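Local coordinates for uncharacterized protein (Clostridium sporogenes, PDB 4Q0Y), which is of unknown function but has a hot-dog, thioesterase-like fold and is found as a pair of subunits, at residues 37-42 with 91-96. Numbering follows the deposited sequence.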
loop_
_atom_site.group_PDB
_atom_site.type_symbol
_atom_site.label_atom_id
_atom_site.label_comp_id
_atom_site.label_asym_id
_atom_site.label_seq_id
_atom_site.Cartn_x
_atom_site.Cartn_y
_atom_site.Cartn_z
ATOM N N SER B 37 6.795 -0.653 4.037
ATOM C CA SER B 37 5.361 -0.510 3.702
ATOM C C SER B 37 5.169 -0.094 2.235
ATOM O O SER B 37 4.373 -0.699 1.524
ATOM C CB SER B 37 4.686 0.507 4.634
ATOM O OG SER B 37 3.375 0.909 4.218
ATOM N N LYS B 38 5.955 0.889 1.777
ATOM C CA LYS B 38 5.891 1.307 0.376
ATOM C C LYS B 38 6.289 0.186 -0.605
ATOM O O LYS B 38 5.613 -0.022 -1.643
ATOM C CB LYS B 38 6.733 2.545 0.136
ATOM C CG LYS B 38 6.183 3.805 0.765
ATOM C CD LYS B 38 7.235 4.898 0.752
ATOM C CE LYS B 38 6.776 6.183 1.357
ATOM N NZ LYS B 38 7.840 7.235 1.322
ATOM N N PHE B 39 7.313 -0.590 -0.263
ATOM C CA PHE B 39 7.722 -1.727 -1.129
ATOM C C PHE B 39 6.670 -2.841 -1.142
ATOM O O PHE B 39 6.396 -3.426 -2.192
ATOM C CB PHE B 39 9.070 -2.286 -0.738
ATOM C CG PHE B 39 9.692 -3.138 -1.818
ATOM C CD1 PHE B 39 10.115 -2.546 -3.001
ATOM C CD2 PHE B 39 9.767 -4.513 -1.693
ATOM C CE1 PHE B 39 10.648 -3.326 -4.024
ATOM C CE2 PHE B 39 10.316 -5.304 -2.696
ATOM C CZ PHE B 39 10.753 -4.708 -3.865
ATOM N N LYS B 40 6.047 -3.097 0.006
ATOM C CA LYS B 40 4.943 -4.081 0.091
ATOM C C LYS B 40 3.840 -3.745 -0.904
ATOM O O LYS B 40 3.342 -4.625 -1.607
ATOM C CB LYS B 40 4.351 -4.147 1.505
ATOM C CG LYS B 40 3.261 -5.209 1.663
ATOM C CD LYS B 40 2.597 -5.149 3.041
ATOM C CE LYS B 40 1.175 -4.648 2.993
ATOM N NZ LYS B 40 0.501 -4.757 4.316
ATOM N N VAL B 41 3.427 -2.481 -0.909
ATOM C CA VAL B 41 2.331 -2.024 -1.749
ATOM C C VAL B 41 2.653 -2.284 -3.232
ATOM O O VAL B 41 1.817 -2.819 -3.960
ATOM C CB VAL B 41 1.991 -0.546 -1.479
ATOM C CG1 VAL B 41 1.077 0.034 -2.549
ATOM C CG2 VAL B 41 1.336 -0.422 -0.095
ATOM N N ILE B 42 3.880 -1.954 -3.649
ATOM C CA ILE B 42 4.334 -2.251 -5.025
ATOM C C ILE B 42 4.266 -3.754 -5.316
ATOM O O ILE B 42 3.668 -4.154 -6.328
ATOM C CB ILE B 42 5.760 -1.718 -5.288
ATOM C CG1 ILE B 42 5.702 -0.193 -5.336
ATOM C CG2 ILE B 42 6.348 -2.325 -6.578
ATOM C CD1 ILE B 42 7.055 0.476 -5.280
ATOM N N LEU B 91 15.131 -10.919 -5.980
ATOM C CA LEU B 91 14.826 -10.012 -7.079
ATOM C C LEU B 91 16.065 -9.288 -7.553
ATOM O O LEU B 91 16.962 -8.996 -6.775
ATOM C CB LEU B 91 13.796 -8.984 -6.644
ATOM C CG LEU B 91 12.531 -9.482 -5.938
ATOM C CD1 LEU B 91 11.738 -8.287 -5.438
ATOM C CD2 LEU B 91 11.706 -10.327 -6.887
ATOM N N TYR B 92 16.076 -8.956 -8.847
ATOM C CA TYR B 92 16.997 -7.940 -9.401
ATOM C C TYR B 92 16.152 -6.696 -9.598
ATOM O O TYR B 92 15.056 -6.779 -10.163
ATOM C CB TYR B 92 17.631 -8.373 -10.738
ATOM C CG TYR B 92 18.077 -9.838 -10.820
ATOM C CD1 TYR B 92 18.689 -10.494 -9.725
ATOM C CD2 TYR B 92 17.956 -10.542 -12.012
ATOM C CE1 TYR B 92 19.094 -11.820 -9.808
ATOM C CE2 TYR B 92 18.363 -11.873 -12.107
ATOM C CZ TYR B 92 18.924 -12.506 -11.002
ATOM O OH TYR B 92 19.343 -13.808 -11.088
ATOM N N ILE B 93 16.654 -5.541 -9.161
ATOM C CA ILE B 93 15.896 -4.296 -9.309
ATOM C C ILE B 93 16.754 -3.242 -9.989
ATOM O O ILE B 93 17.926 -3.101 -9.650
ATOM C CB ILE B 93 15.278 -3.836 -7.962
ATOM C CG1 ILE B 93 14.232 -2.759 -8.195
ATOM C CG2 ILE B 93 16.342 -3.361 -6.976
ATOM C CD1 ILE B 93 13.203 -2.675 -7.089
ATOM N N LEU B 94 16.161 -2.579 -10.995
ATOM C CA LEU B 94 16.809 -1.521 -11.769
ATOM C C LEU B 94 15.898 -0.313 -11.662
ATOM O O LEU B 94 14.779 -0.338 -12.175
ATOM C CB LEU B 94 16.958 -1.972 -13.211
ATOM C CG LEU B 94 17.798 -3.215 -13.445
ATOM C CD1 LEU B 94 17.630 -3.681 -14.892
ATOM C CD2 LEU B 94 19.255 -2.953 -13.109
ATOM N N VAL B 95 16.351 0.724 -10.959
ATOM C CA VAL B 95 15.502 1.861 -10.582
ATOM C C VAL B 95 15.924 3.129 -11.314
ATOM O O VAL B 95 17.048 3.605 -11.116
ATOM C CB VAL B 95 15.531 2.143 -9.057
ATOM C CG1 VAL B 95 14.620 3.315 -8.672
ATOM C CG2 VAL B 95 15.155 0.904 -8.262
ATOM N N GLY B 96 15.010 3.696 -12.105
ATOM C CA GLY B 96 15.192 5.008 -12.677
ATOM C C GLY B 96 16.137 5.116 -13.845
ATOM O O GLY B 96 17.281 5.574 -13.697
#
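Of residues 37-42, on helix 33-44, Phe39 is the one that touches 91-96 of strand 83-95, and its ring meets two methyl groups there. CE1 of Phe39 lies 4.0 Å from Ile93 CD1, and CZ lies 4.0 Å from Leu91 CD1. Both methyls approach the rim of the ring close to its own plane, not over a face, while Ile72 of strand 68-80 also packs against the Phe39 side chain. With CG anti to the backbone N (chi1 -163°), the ring extends away from the helix and covers much of the gap between backbones whose nearest CA atoms, those of Phe39 and Ile93, are 11.8 Å apart. The Leu91 side chain points head-on at Phe39, whereas that of Ile93 runs past it antiparallel, its CD1 carried forward by an extended side chain (chi1 -166°).

No hydrogen bond crosses between the segments; the strand backbone pairs instead with strand 68-80, Leu91 with Ile72 and Ile93 with Tyr70. The helix also faces the second subunit, where Ser37 OG is hydrogen-bonded to Thr48 OG1.

Purely apolar and buried, the contact packs helix 33-44 against one face of the antiparallel sheet, consistent with the hot-dog fold; with just 98 Å² buried between the segments, shape and burial rather than bond geometry govern how they fit here.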